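Local coordinates for protein ribonuclease VapC5 (Mycobacterium tuberculosis, PDB 3DBO) that probably acts as the toxin of a type II toxin-antitoxin pair, a magnesium-dependent ribonuclease with limited activity seen in complex with the antitoxin VapB5, at residues B[50-58]-B[112-121]; B[128-137]-B[142-150]. One frame throughout, in Å; residues are numbered along the deposited sequence.

Interaction 1. Residues B[50-58]-B[112-121]; sequences TTVVTLAEL and RINDLWIAAV. With NA (sodium ion), chain C.
Glu57 OE2 collects three N-H groups at the start of helix 113-124. Arg112 reaches it end-on with both terminal nitrogens: NH2 meets the syn lone pair of OE2 at 3.0 Å, while NH1, at 2.7 Å from OE2, arrives on the syn side but well out of the carboxylate plane. The third bond runs from Asn114 ND2 to OE2 (3.1 Å, 161° at the hydrogen) and comes in above that plane. Glu57 OE1 accepts a weak bond from Arg112 NH2 and is also hydrogen-bonded to Thr27. Arg112 NH2 further grips Asp115 OD1 at 2.8 Å, joining two acidic groups in one salt-bridge network. Asp115 is a predicted magnesium ligand, so this end of the contact borders the acidic site of the PIN domain; Arg112 NH1 also bonds the backbone of another protein chain. Deeper in, the two helices run roughly antiparallel and Ile118 packs between them. From Ile118 CB, chi1 of -67° turns CG1 anti to the carbonyl carbon, 3.7 Å from Val53 CB; CG2 flanks a sodium ion; CD1, at the tip, lies 3.8 Å from Val53 CG1 and near Thr54 OG1. Val53 CG2 rests on Trp117 CB. The sodium ion beside Ile118 is held by Thr51 OG1 (2.7 Å) and Thr54 OG1, with Leu25 O as a further ligand; Thr54 OG1 is also hydrogen-bonded to Thr27 OG1.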
ATOM      1  N   THR B  50       3.919  -6.530  -0.252  1.00 11.26           N
ATOM      2  CA  THR B  50       3.700  -5.097  -0.196  1.00 10.76           C
ATOM      3  C   THR B  50       4.915  -4.420  -0.854  1.00 10.04           C
ATOM      4  O   THR B  50       5.700  -5.093  -1.559  1.00 10.01           O
ATOM      5  CB  THR B  50       3.398  -4.616   1.245  1.00 10.45           C
ATOM      6  OG1 THR B  50       2.972  -3.250   1.225  1.00 10.93           O
ATOM      7  CG2 THR B  50       4.621  -4.806   2.198  1.00 10.42           C
ATOM      8  N   THR B  51       5.057  -3.109  -0.659  1.00 10.02           N
ATOM      9  CA  THR B  51       6.199  -2.434  -1.256  1.00 10.01           C
ATOM     10  C   THR B  51       6.991  -1.699  -0.186  1.00  9.64           C
ATOM     11  O   THR B  51       6.556  -1.555   0.964  1.00 10.88           O
ATOM     12  CB  THR B  51       5.779  -1.393  -2.351  1.00  9.43           C
ATOM     13  OG1 THR B  51       5.233  -0.237  -1.702  1.00  8.72           O
ATOM     14  CG2 THR B  51       4.732  -1.972  -3.364  1.00  9.00           C
ATOM     15  N   VAL B  52       8.148  -1.191  -0.596  1.00  9.58           N
ATOM     16  CA  VAL B  52       9.003  -0.405   0.289  1.00  8.99           C
ATOM     17  C   VAL B  52       8.339   0.887   0.731  1.00  8.65           C
ATOM     18  O   VAL B  52       8.690   1.428   1.787  1.00  8.45           O
ATOM     19  CB  VAL B  52      10.370  -0.089  -0.406  1.00  8.78           C
ATOM     20  CG1 VAL B  52      11.216  -1.370  -0.464  1.00  9.75           C
ATOM     21  CG2 VAL B  52      10.170   0.514  -1.810  1.00  9.46           C
ATOM     22  N   VAL B  53       7.395   1.387  -0.071  1.00  6.87           N
ATOM     23  CA  VAL B  53       6.691   2.629   0.287  1.00  7.60           C
ATOM     24  C   VAL B  53       5.885   2.384   1.569  1.00  7.51           C
ATOM     25  O   VAL B  53       5.855   3.236   2.462  1.00  7.52           O
ATOM     26  CB  VAL B  53       5.775   3.119  -0.862  1.00  7.75           C
ATOM     27  CG1 VAL B  53       4.971   4.318  -0.446  1.00  9.62           C
ATOM     28  CG2 VAL B  53       6.660   3.421  -2.134  1.00  8.47           C
ATOM     29  N   THR B  54       5.196   1.244   1.626  1.00  7.04           N
ATOM     30  CA  THR B  54       4.412   0.896   2.820  1.00  8.55           C
ATOM     31  C   THR B  54       5.331   0.614   3.999  1.00  7.70           C
ATOM     32  O   THR B  54       5.024   1.035   5.117  1.00  9.08           O
ATOM     33  CB  THR B  54       3.463  -0.285   2.559  1.00  7.11           C
ATOM     34  OG1 THR B  54       2.459   0.142   1.630  1.00  9.04           O
ATOM     35  CG2 THR B  54       2.781  -0.767   3.868  1.00 10.86           C
ATOM     36  N   LEU B  55       6.455  -0.063   3.768  1.00  8.66           N
ATOM     37  CA  LEU B  55       7.462  -0.250   4.846  1.00  8.25           C
ATOM     38  C   LEU B  55       7.825   1.127   5.450  1.00  8.62           C
ATOM     39  O   LEU B  55       7.816   1.315   6.666  1.00  9.00           O
ATOM     40  CB  LEU B  55       8.719  -0.980   4.314  1.00  8.83           C
ATOM     41  CG  LEU B  55       9.835  -1.238   5.334  1.00 10.39           C
ATOM     42  CD1 LEU B  55       9.340  -1.981   6.551  1.00 13.88           C
ATOM     43  CD2 LEU B  55      11.071  -1.955   4.703  1.00 10.89           C
ATOM     44  N   ALA B  56       8.111   2.094   4.581  1.00  7.92           N
ATOM     45  CA  ALA B  56       8.446   3.452   5.009  1.00  8.20           C
ATOM     46  C   ALA B  56       7.312   4.126   5.787  1.00  8.82           C
ATOM     47  O   ALA B  56       7.524   4.754   6.822  1.00  8.14           O
ATOM     48  CB  ALA B  56       8.801   4.303   3.781  1.00  8.70           C
ATOM     49  N   GLU B  57       6.098   4.002   5.261  1.00  8.81           N
ATOM     50  CA  GLU B  57       4.958   4.675   5.852  1.00  9.25           C
ATOM     51  C   GLU B  57       4.572   4.108   7.222  1.00  9.52           C
ATOM     52  O   GLU B  57       4.283   4.867   8.144  1.00  9.26           O
ATOM     53  CB  GLU B  57       3.793   4.677   4.866  1.00  9.94           C
ATOM     54  CG  GLU B  57       4.072   5.688   3.743  1.00 10.19           C
ATOM     55  CD  GLU B  57       2.936   5.837   2.744  1.00 14.22           C
ATOM     56  OE1 GLU B  57       2.095   4.915   2.633  1.00 13.58           O
ATOM     57  OE2 GLU B  57       2.892   6.889   2.052  1.00 14.52           O
ATOM     58  N   LEU B  58       4.616   2.786   7.344  1.00  9.94           N
ATOM     59  CA  LEU B  58       4.373   2.120   8.646  1.00  9.47           C
ATOM     60  C   LEU B  58       5.465   2.490   9.659  1.00 10.25           C
ATOM     61  O   LEU B  58       5.183   2.700  10.837  1.00  9.81           O
ATOM     62  CB  LEU B  58       4.255   0.603   8.469  1.00  9.95           C
ATOM     63  CG  LEU B  58       3.063   0.128   7.613  1.00  8.67           C
ATOM     64  CD1 LEU B  58       3.115  -1.379   7.521  1.00 11.36           C
ATOM     65  CD2 LEU B  58       1.743   0.630   8.222  1.00 12.90           C
ATOM     66  N   ARG B 112      -1.823  10.779  -4.666  1.00 16.92           N
ATOM     67  CA  ARG B 112      -0.705  11.031  -3.700  1.00 15.97           C
ATOM     68  C   ARG B 112       0.556  10.494  -4.360  1.00 14.04           C
ATOM     69  O   ARG B 112       0.527   9.395  -4.927  1.00 13.12           O
ATOM     70  CB  ARG B 112      -0.843  10.163  -2.421  1.00 17.80           C
ATOM     71  CG  ARG B 112      -1.805  10.548  -1.275  1.00 21.98           C
ATOM     72  CD  ARG B 112      -1.280   9.933   0.074  1.00 24.87           C
ATOM     73  NE  ARG B 112      -0.920   8.500   0.010  1.00 26.02           N
ATOM     74  CZ  ARG B 112       0.091   7.930   0.675  1.00 26.74           C
ATOM     75  NH1 ARG B 112       0.887   8.660   1.449  1.00 26.88           N
ATOM     76  NH2 ARG B 112       0.335   6.628   0.552  1.00 27.52           N
ATOM     77  N   ILE B 113       1.672  11.218  -4.282  0.50 13.39           N
ATOM     78  CA  ILE B 113       2.874  10.743  -4.985  0.50 12.29           C
ATOM     79  C   ILE B 113       3.344   9.361  -4.491  0.50 11.53           C
ATOM     80  O   ILE B 113       3.771   8.530  -5.293  0.50 10.85           O
ATOM     81  CB  ILE B 113       4.026  11.791  -5.020  0.50 12.85           C
ATOM     82  CG1 ILE B 113       5.071  11.398  -6.070  0.50 12.74           C
ATOM     83  CG2 ILE B 113       4.680  11.938  -3.661  0.50 12.49           C
ATOM     84  CD1 ILE B 113       6.032  12.522  -6.459  0.50 13.96           C
ATOM     85  N   ASN B 114       3.234   9.106  -3.188  1.00 10.73           N
ATOM     86  CA  ASN B 114       3.656   7.826  -2.648  1.00 10.07           C
ATOM     87  C   ASN B 114       2.719   6.707  -3.108  1.00  8.99           C
ATOM     88  O   ASN B 114       3.174   5.609  -3.370  1.00  8.44           O
ATOM     89  CB  ASN B 114       3.773   7.861  -1.133  1.00 10.47           C
ATOM     90  CG  ASN B 114       5.166   8.262  -0.661  1.00 11.29           C
ATOM     91  OD1 ASN B 114       6.042   8.605  -1.467  1.00 12.83           O
ATOM     92  ND2 ASN B 114       5.377   8.203   0.658  1.00 14.63           N
ATOM     93  N   ASP B 115       1.427   7.011  -3.251  1.00  9.47           N
ATOM     94  CA  ASP B 115       0.504   6.042  -3.874  1.00  9.49           C
ATOM     95  C   ASP B 115       0.837   5.773  -5.335  1.00  9.57           C
ATOM     96  O   ASP B 115       0.726   4.636  -5.794  1.00  8.46           O
ATOM     97  CB  ASP B 115      -0.972   6.460  -3.724  1.00 10.24           C
ATOM     98  CG  ASP B 115      -1.535   6.103  -2.341  1.00 12.54           C
ATOM     99  OD1 ASP B 115      -0.870   5.341  -1.587  1.00 16.42           O
ATOM    100  OD2 ASP B 115      -2.635   6.579  -2.004  1.00 14.51           O
ATOM    101  N   LEU B 116       1.311   6.792  -6.050  1.00 10.27           N
ATOM    102  CA  LEU B 116       1.722   6.569  -7.453  1.00  9.09           C
ATOM    103  C   LEU B 116       2.926   5.633  -7.554  1.00  8.17           C
ATOM    104  O   LEU B 116       2.971   4.770  -8.442  1.00  8.73           O
ATOM    105  CB  LEU B 116       1.996   7.894  -8.179  1.00  8.69           C
ATOM    106  CG  LEU B 116       2.150   7.785  -9.710  1.00  7.90           C
ATOM    107  CD1 LEU B 116       0.884   7.174 -10.403  1.00  7.59           C
ATOM    108  CD2 LEU B 116       2.468   9.199 -10.248  1.00 10.94           C
ATOM    109  N   TRP B 117       3.893   5.785  -6.643  1.00  8.08           N
ATOM    110  CA  TRP B 117       5.007   4.828  -6.531  1.00  8.02           C
ATOM    111  C   TRP B 117       4.521   3.395  -6.267  1.00  8.54           C
ATOM    112  O   TRP B 117       4.988   2.454  -6.881  1.00  7.55           O
ATOM    113  CB  TRP B 117       6.030   5.280  -5.460  1.00  7.07           C
ATOM    114  CG  TRP B 117       6.901   6.450  -5.910  1.00  8.76           C
ATOM    115  CD1 TRP B 117       6.940   7.715  -5.396  1.00  9.77           C
ATOM    116  CD2 TRP B 117       7.875   6.407  -6.954  1.00  8.47           C
ATOM    117  NE1 TRP B 117       7.901   8.481  -6.074  1.00  8.88           N
ATOM    118  CE2 TRP B 117       8.471   7.693  -7.040  1.00  7.94           C
ATOM    119  CE3 TRP B 117       8.289   5.404  -7.845  1.00  9.22           C
ATOM    120  CZ2 TRP B 117       9.471   8.002  -7.988  1.00  9.94           C
ATOM    121  CZ3 TRP B 117       9.291   5.717  -8.800  1.00 11.85           C
ATOM    122  CH2 TRP B 117       9.873   7.001  -8.838  1.00  9.04           C
ATOM    123  N   ILE B 118       3.568   3.236  -5.359  1.00  8.76           N
ATOM    124  CA  ILE B 118       2.976   1.921  -5.117  1.00  8.24           C
ATOM    125  C   ILE B 118       2.353   1.336  -6.389  1.00  8.05           C
ATOM    126  O   ILE B 118       2.662   0.197  -6.761  1.00  7.99           O
ATOM    127  CB  ILE B 118       1.964   1.964  -3.963  1.00  8.07           C
ATOM    128  CG1 ILE B 118       2.709   2.241  -2.644  1.00  6.58           C
ATOM    129  CG2 ILE B 118       1.230   0.605  -3.839  1.00  8.95           C
ATOM    130  CD1 ILE B 118       1.746   2.638  -1.487  1.00 11.06           C
ATOM    131  N   ALA B 119       1.510   2.130  -7.054  1.00  8.37           N
ATOM    132  CA  ALA B 119       0.849   1.718  -8.290  1.00  9.45           C
ATOM    133  C   ALA B 119       1.880   1.405  -9.376  1.00  9.17           C
ATOM    134  O   ALA B 119       1.722   0.428 -10.113  1.00  9.82           O
ATOM    135  CB  ALA B 119      -0.100   2.798  -8.763  1.00  9.06           C
ATOM    136  N   ALA B 120       2.953   2.207  -9.447  1.00  9.18           N
ATOM    137  CA  ALA B 120       4.023   1.956 -10.426  1.00  8.82           C
ATOM    138  C   ALA B 120       4.707   0.613 -10.191  1.00  9.14           C
ATOM    139  O   ALA B 120       4.955  -0.150 -11.129  1.00  8.87           O
ATOM    140  CB  ALA B 120       5.053   3.128 -10.438  1.00  8.80           C
ATOM    141  N   VAL B 121       5.022   0.318  -8.938  1.00  9.03           N
ATOM    142  CA  VAL B 121       5.625  -0.959  -8.593  1.00  9.40           C
ATOM    143  C   VAL B 121       4.704  -2.133  -8.988  1.00  9.24           C
ATOM    144  O   VAL B 121       5.132  -3.080  -9.684  1.00  9.44           O
ATOM    145  CB  VAL B 121       5.979  -1.008  -7.067  1.00  9.22           C
ATOM    146  CG1 VAL B 121       6.306  -2.453  -6.594  1.00 10.03           C
ATOM    147  CG2 VAL B 121       7.161  -0.040  -6.764  1.00  7.93           C
TER
HETATM  148 NA    NA C 301       2.761  -0.760  -0.786  1.00 19.82          NA

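Interaction 2. Residues B[128-137]-B[142-150]; sequences PVITQDDDFA and AASVEIIRV. With NA (sodium ion), chain D.
Ile147 presses its CD1 methyl into a hollow between Phe136 CB, 3.5 Å away, and Val129 CB, 3.8 Å away. Both torsions bend the same way (chi1 -57°, chi2 -55°), turning this methyl across to the neighbouring strand. Val129 CG1 in turn sits 3.9 Å above the Phe136 ring plane, over its centre, and Thr131 CG2 packs against Ile147 CG2. On the other face of the sheet, Ile148 CD1 packs on Pro128 CB, and Val150 CG1 leans on Ile130 CG2. Strands 129-131 and 147-149 are parallel neighbours, 147-149 being an outermost strand of the sheet within this chain. Val129 N to Glu146 O (2.9 Å), Ile148 N to Val129 O (2.8 Å), Thr131 N to Ile148 O and Val150 N to Thr131 O (2.7 Å) pin them together. At the turn before strand 147-149, Ser144 O, Leu127 O and a water hold a sodium ion. At the end of strand 129-131, Thr131 OG1 accepts from Asp133 N in an ST turn and is hydrogen-bonded to Asp26, a predicted magnesium ligand. With the backbone hydrogen bonds fixing the register and mostly aliphatic groups packed on both faces, the polar end of Thr131 is directed to Asp26.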
ATOM      1  N   PRO B 128      -2.115  -6.492  -9.376  1.00 13.77           N
ATOM      2  CA  PRO B 128      -3.067  -5.512  -8.918  1.00 13.16           C
ATOM      3  C   PRO B 128      -2.656  -4.874  -7.593  1.00 12.77           C
ATOM      4  O   PRO B 128      -1.976  -5.510  -6.780  1.00 13.75           O
ATOM      5  CB  PRO B 128      -4.348  -6.348  -8.719  1.00 13.18           C
ATOM      6  CG  PRO B 128      -3.878  -7.683  -8.385  1.00 13.25           C
ATOM      7  CD  PRO B 128      -2.587  -7.876  -9.150  1.00 14.25           C
ATOM      8  N   VAL B 129      -3.086  -3.636  -7.380  1.00 12.23           N
ATOM      9  CA  VAL B 129      -2.978  -2.972  -6.093  1.00 11.83           C
ATOM     10  C   VAL B 129      -4.223  -3.298  -5.249  1.00 12.60           C
ATOM     11  O   VAL B 129      -5.357  -3.123  -5.715  1.00 12.68           O
ATOM     12  CB  VAL B 129      -2.897  -1.429  -6.247  1.00 12.54           C
ATOM     13  CG1 VAL B 129      -2.894  -0.775  -4.861  1.00 11.82           C
ATOM     14  CG2 VAL B 129      -1.645  -1.005  -7.045  1.00 11.78           C
ATOM     15  N   ILE B 130      -3.998  -3.770  -4.021  1.00 12.07           N
ATOM     16  CA  ILE B 130      -5.073  -4.061  -3.072  1.00 12.53           C
ATOM     17  C   ILE B 130      -5.134  -2.885  -2.123  1.00 13.14           C
ATOM     18  O   ILE B 130      -4.142  -2.591  -1.431  1.00 13.58           O
ATOM     19  CB  ILE B 130      -4.811  -5.407  -2.330  0.50 12.21           C
ATOM     20  CG1 ILE B 130      -4.299  -6.476  -3.302  0.50 12.67           C
ATOM     21  CG2 ILE B 130      -6.061  -5.900  -1.604  0.50 11.90           C
ATOM     22  CD1 ILE B 130      -5.194  -6.725  -4.508  0.50 13.14           C
ATOM     23  N   THR B 131      -6.280  -2.202  -2.084  1.00 13.04           N
ATOM     24  CA  THR B 131      -6.413  -0.988  -1.289  1.00 15.13           C
ATOM     25  C   THR B 131      -7.728  -0.932  -0.519  1.00 16.86           C
ATOM     26  O   THR B 131      -8.763  -1.410  -0.992  1.00 17.30           O
ATOM     27  CB  THR B 131      -6.173   0.331  -2.133  1.00 14.56           C
ATOM     28  OG1 THR B 131      -6.152   1.479  -1.277  1.00 15.10           O
ATOM     29  CG2 THR B 131      -7.232   0.544  -3.210  1.00 15.52           C
ATOM     30  N   GLN B 132      -7.674  -0.330   0.658  1.00 18.75           N
ATOM     31  CA  GLN B 132      -8.870  -0.116   1.442  1.00 21.62           C
ATOM     32  C   GLN B 132      -9.416   1.286   1.192  1.00 22.77           C
ATOM     33  O   GLN B 132     -10.581   1.543   1.474  1.00 23.34           O
ATOM     34  CB  GLN B 132      -8.595  -0.359   2.944  1.00 21.47           C
ATOM     35  CG  GLN B 132      -9.833  -0.286   3.784  1.00 24.09           C
ATOM     36  CD  GLN B 132      -9.599  -0.439   5.273  1.00 24.96           C
ATOM     37  OE1 GLN B 132     -10.549  -0.671   6.009  1.00 29.49           O
ATOM     38  NE2 GLN B 132      -8.344  -0.314   5.732  1.00 23.84           N
ATOM     39  N   ASP B 133      -8.579   2.182   0.665  1.00 23.88           N
ATOM     40  CA  ASP B 133      -8.931   3.601   0.544  1.00 26.15           C
ATOM     41  C   ASP B 133      -9.218   3.986  -0.918  1.00 26.55           C
ATOM     42  O   ASP B 133      -9.195   3.119  -1.780  1.00 26.63           O
ATOM     43  CB  ASP B 133      -7.848   4.498   1.162  1.00 26.45           C
ATOM     44  CG  ASP B 133      -7.824   4.435   2.694  1.00 28.88           C
ATOM     45  OD1 ASP B 133      -8.543   3.598   3.289  1.00 30.32           O
ATOM     46  OD2 ASP B 133      -7.069   5.225   3.312  1.00 31.56           O
ATOM     47  N   ASP B 134      -9.469   5.266  -1.191  1.00 27.43           N
ATOM     48  CA  ASP B 134     -10.002   5.684  -2.502  1.00 28.70           C
ATOM     49  C   ASP B 134      -9.052   6.412  -3.457  1.00 28.71           C
ATOM     50  O   ASP B 134      -9.504   7.042  -4.416  1.00 28.39           O
ATOM     51  CB  ASP B 134     -11.308   6.497  -2.330  1.00 29.54           C
ATOM     52  CG  ASP B 134     -11.096   7.873  -1.684  1.00 32.21           C
ATOM     53  OD1 ASP B 134      -9.950   8.236  -1.297  1.00 35.24           O
ATOM     54  OD2 ASP B 134     -12.109   8.609  -1.560  1.00 35.85           O
ATOM     55  N   ASP B 135      -7.746   6.315  -3.218  1.00 28.81           N
ATOM     56  CA  ASP B 135      -6.780   7.148  -3.934  1.00 29.07           C
ATOM     57  C   ASP B 135      -6.419   6.662  -5.334  1.00 29.03           C
ATOM     58  O   ASP B 135      -6.023   7.452  -6.191  1.00 30.38           O
ATOM     59  CB  ASP B 135      -5.493   7.318  -3.122  1.00 29.03           C
ATOM     60  CG  ASP B 135      -4.598   8.449  -3.656  1.00 29.75           C
ATOM     61  OD1 ASP B 135      -5.110   9.408  -4.283  1.00 32.04           O
ATOM     62  OD2 ASP B 135      -3.372   8.392  -3.431  1.00 25.72           O
ATOM     63  N   PHE B 136      -6.517   5.368  -5.556  1.00 27.96           N
ATOM     64  CA  PHE B 136      -5.971   4.793  -6.783  1.00 27.37           C
ATOM     65  C   PHE B 136      -6.982   4.868  -7.912  1.00 27.23           C
ATOM     66  O   PHE B 136      -6.668   4.583  -9.065  1.00 27.73           O
ATOM     67  CB  PHE B 136      -5.554   3.362  -6.516  1.00 26.27           C
ATOM     68  CG  PHE B 136      -4.373   3.238  -5.605  1.00 25.42           C
ATOM     69  CD1 PHE B 136      -3.083   3.226  -6.125  1.00 23.44           C
ATOM     70  CD2 PHE B 136      -4.538   3.145  -4.227  1.00 21.62           C
ATOM     71  CE1 PHE B 136      -1.989   3.103  -5.289  1.00 22.88           C
ATOM     72  CE2 PHE B 136      -3.438   3.043  -3.383  1.00 23.61           C
ATOM     73  CZ  PHE B 136      -2.157   3.005  -3.917  1.00 21.59           C
ATOM     74  N   ALA B 137      -8.200   5.281  -7.559  1.00 27.72           N
ATOM     75  CA  ALA B 137      -9.329   5.422  -8.485  1.00 27.05           C
ATOM     76  C   ALA B 137      -9.007   6.207  -9.730  1.00 25.87           C
ATOM     77  O   ALA B 137      -9.448   5.848 -10.822  1.00 25.89           O
ATOM     78  CB  ALA B 137     -10.514   6.059  -7.770  1.00 28.26           C
ATOM     79  N   ALA B 142      -5.761   2.739 -16.928  1.00 16.51           N
ATOM     80  CA  ALA B 142      -4.376   2.883 -17.414  1.00 17.88           C
ATOM     81  C   ALA B 142      -3.759   1.509 -17.682  1.00 18.33           C
ATOM     82  O   ALA B 142      -4.062   0.547 -17.002  1.00 18.76           O
ATOM     83  CB  ALA B 142      -3.547   3.699 -16.427  1.00 17.73           C
ATOM     84  N   ALA B 143      -2.916   1.371 -18.706  1.00 19.81           N
ATOM     85  CA  ALA B 143      -2.351   0.052 -18.960  1.00 19.24           C
ATOM     86  C   ALA B 143      -1.556  -0.481 -17.763  1.00 18.50           C
ATOM     87  O   ALA B 143      -0.878   0.266 -17.034  1.00 19.36           O
ATOM     88  CB  ALA B 143      -1.523   0.001 -20.272  1.00 20.43           C
ATOM     89  N   SER B 144      -1.700  -1.784 -17.577  1.00 17.56           N
ATOM     90  CA  SER B 144      -1.136  -2.543 -16.485  1.00 15.94           C
ATOM     91  C   SER B 144      -1.716  -2.212 -15.107  1.00 14.75           C
ATOM     92  O   SER B 144      -1.343  -2.870 -14.152  1.00 14.59           O
ATOM     93  CB  SER B 144       0.402  -2.465 -16.492  1.00 16.71           C
ATOM     94  OG  SER B 144       0.860  -2.873 -17.776  1.00 17.90           O
ATOM     95  N   VAL B 145      -2.628  -1.231 -15.013  1.00 12.92           N
ATOM     96  CA  VAL B 145      -3.237  -0.859 -13.702  1.00 12.09           C
ATOM     97  C   VAL B 145      -4.494  -1.698 -13.423  1.00 11.99           C
ATOM     98  O   VAL B 145      -5.404  -1.741 -14.250  1.00 12.07           O
ATOM     99  CB  VAL B 145      -3.536   0.670 -13.594  1.00 12.22           C
ATOM    100  CG1 VAL B 145      -4.340   1.011 -12.302  1.00 11.67           C
ATOM    101  CG2 VAL B 145      -2.187   1.468 -13.624  1.00 11.20           C
ATOM    102  N   GLU B 146      -4.522  -2.394 -12.285  1.00 11.83           N
ATOM    103  CA  GLU B 146      -5.779  -3.002 -11.798  1.00 12.67           C
ATOM    104  C   GLU B 146      -5.864  -2.678 -10.308  1.00 11.42           C
ATOM    105  O   GLU B 146      -4.911  -2.919  -9.568  1.00 12.00           O
ATOM    106  CB  GLU B 146      -5.691  -4.534 -12.036  0.50 12.79           C
ATOM    107  CG  GLU B 146      -6.785  -5.453 -11.436  0.50 14.62           C
ATOM    108  CD  GLU B 146      -6.441  -6.963 -11.543  0.50 19.23           C
ATOM    109  OE1 GLU B 146      -5.458  -7.331 -12.213  0.50 20.60           O
ATOM    110  OE2 GLU B 146      -7.154  -7.798 -10.946  0.50 21.70           O
ATOM    111  N   ILE B 147      -6.968  -2.063  -9.894  1.00 10.52           N
ATOM    112  CA  ILE B 147      -7.179  -1.661  -8.507  1.00 10.43           C
ATOM    113  C   ILE B 147      -8.267  -2.580  -7.903  1.00 11.56           C
ATOM    114  O   ILE B 147      -9.296  -2.768  -8.517  1.00 11.40           O
ATOM    115  CB  ILE B 147      -7.667  -0.199  -8.425  1.00 10.37           C
ATOM    116  CG1 ILE B 147      -6.645   0.734  -9.129  1.00  9.88           C
ATOM    117  CG2 ILE B 147      -7.870   0.263  -6.969  1.00 11.80           C
ATOM    118  CD1 ILE B 147      -5.177   0.573  -8.565  1.00 10.59           C
ATOM    119  N   ILE B 148      -8.010  -3.133  -6.720  1.00 11.89           N
ATOM    120  CA  ILE B 148      -8.978  -3.989  -6.013  1.00 13.51           C
ATOM    121  C   ILE B 148      -9.285  -3.343  -4.671  1.00 13.88           C
ATOM    122  O   ILE B 148      -8.416  -3.236  -3.814  1.00 14.51           O
ATOM    123  CB  ILE B 148      -8.427  -5.424  -5.853  1.00 13.10           C
ATOM    124  CG1 ILE B 148      -8.146  -6.037  -7.226  1.00 13.95           C
ATOM    125  CG2 ILE B 148      -9.415  -6.324  -5.052  1.00 15.20           C
ATOM    126  CD1 ILE B 148      -7.336  -7.346  -7.187  1.00 17.58           C
ATOM    127  N   ARG B 149     -10.518  -2.858  -4.513  1.00 14.16           N
ATOM    128  CA  ARG B 149     -10.900  -2.142  -3.307  1.00 14.35           C
ATOM    129  C   ARG B 149     -11.455  -3.112  -2.269  1.00 15.70           C
ATOM    130  O   ARG B 149     -12.447  -3.796  -2.530  1.00 15.89           O
ATOM    131  CB  ARG B 149     -11.928  -1.068  -3.607  0.60 14.66           C
ATOM    132  CG  ARG B 149     -11.457  -0.156  -4.668  0.60 15.56           C
ATOM    133  CD  ARG B 149     -11.939   1.233  -4.524  0.60 17.11           C
ATOM    134  NE  ARG B 149     -11.385   1.973  -5.651  0.60 12.71           N
ATOM    135  CZ  ARG B 149     -10.315   2.748  -5.600  0.60 15.92           C
ATOM    136  NH1 ARG B 149      -9.641   2.970  -4.465  0.60 15.65           N
ATOM    137  NH2 ARG B 149      -9.937   3.333  -6.697  0.60 17.22           N
ATOM    138  N   VAL B 150     -10.821  -3.161  -1.100  1.00 15.55           N
ATOM    139  CA  VAL B 150     -11.220  -4.085  -0.032  1.00 16.90           C
ATOM    140  C   VAL B 150     -11.650  -3.329   1.216  1.00 17.33           C
ATOM    141  O   VAL B 150     -11.938  -3.936   2.226  1.00 19.42           O
ATOM    142  CB  VAL B 150     -10.085  -5.058   0.330  1.00 16.84           C
ATOM    143  CG1 VAL B 150      -9.781  -5.992  -0.851  1.00 16.51           C
ATOM    144  CG2 VAL B 150      -8.841  -4.265   0.771  1.00 15.70           C
ATOM    145  OXT VAL B 150     -11.755  -2.104   1.246  1.00 19.25           O
TER
HETATM  146 NA    NA D 302      -1.778  -2.783 -11.337  1.00 20.29          NA
HETATM  147  O   HOH W   1      -1.075  -0.272 -10.505  1.00 13.56           O

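Interaction 1 closes before interaction 2 opens along the chain, and their centres lie 12 Å apart. Both reach the same parallel sheet: residues 50-51 end its strand 47-51, whereas interaction 2 joins strands 129-131 and 147-149, with strand 22-25 lying between 47-51 and 129-131. Helix 113-124 bridges the two, packing on helix 52-64 and leading into strand 129-131; its Ala119 touches Val129. The contacts also meet where Asp135 comes close to Asp115 and probably accepts a hydrogen bond from Arg112 N. Together with Asp26, just after strand 22-25, this is consistent with a magnesium site of the PIN domain near Asp26 and Asp115, where the two contacts meet.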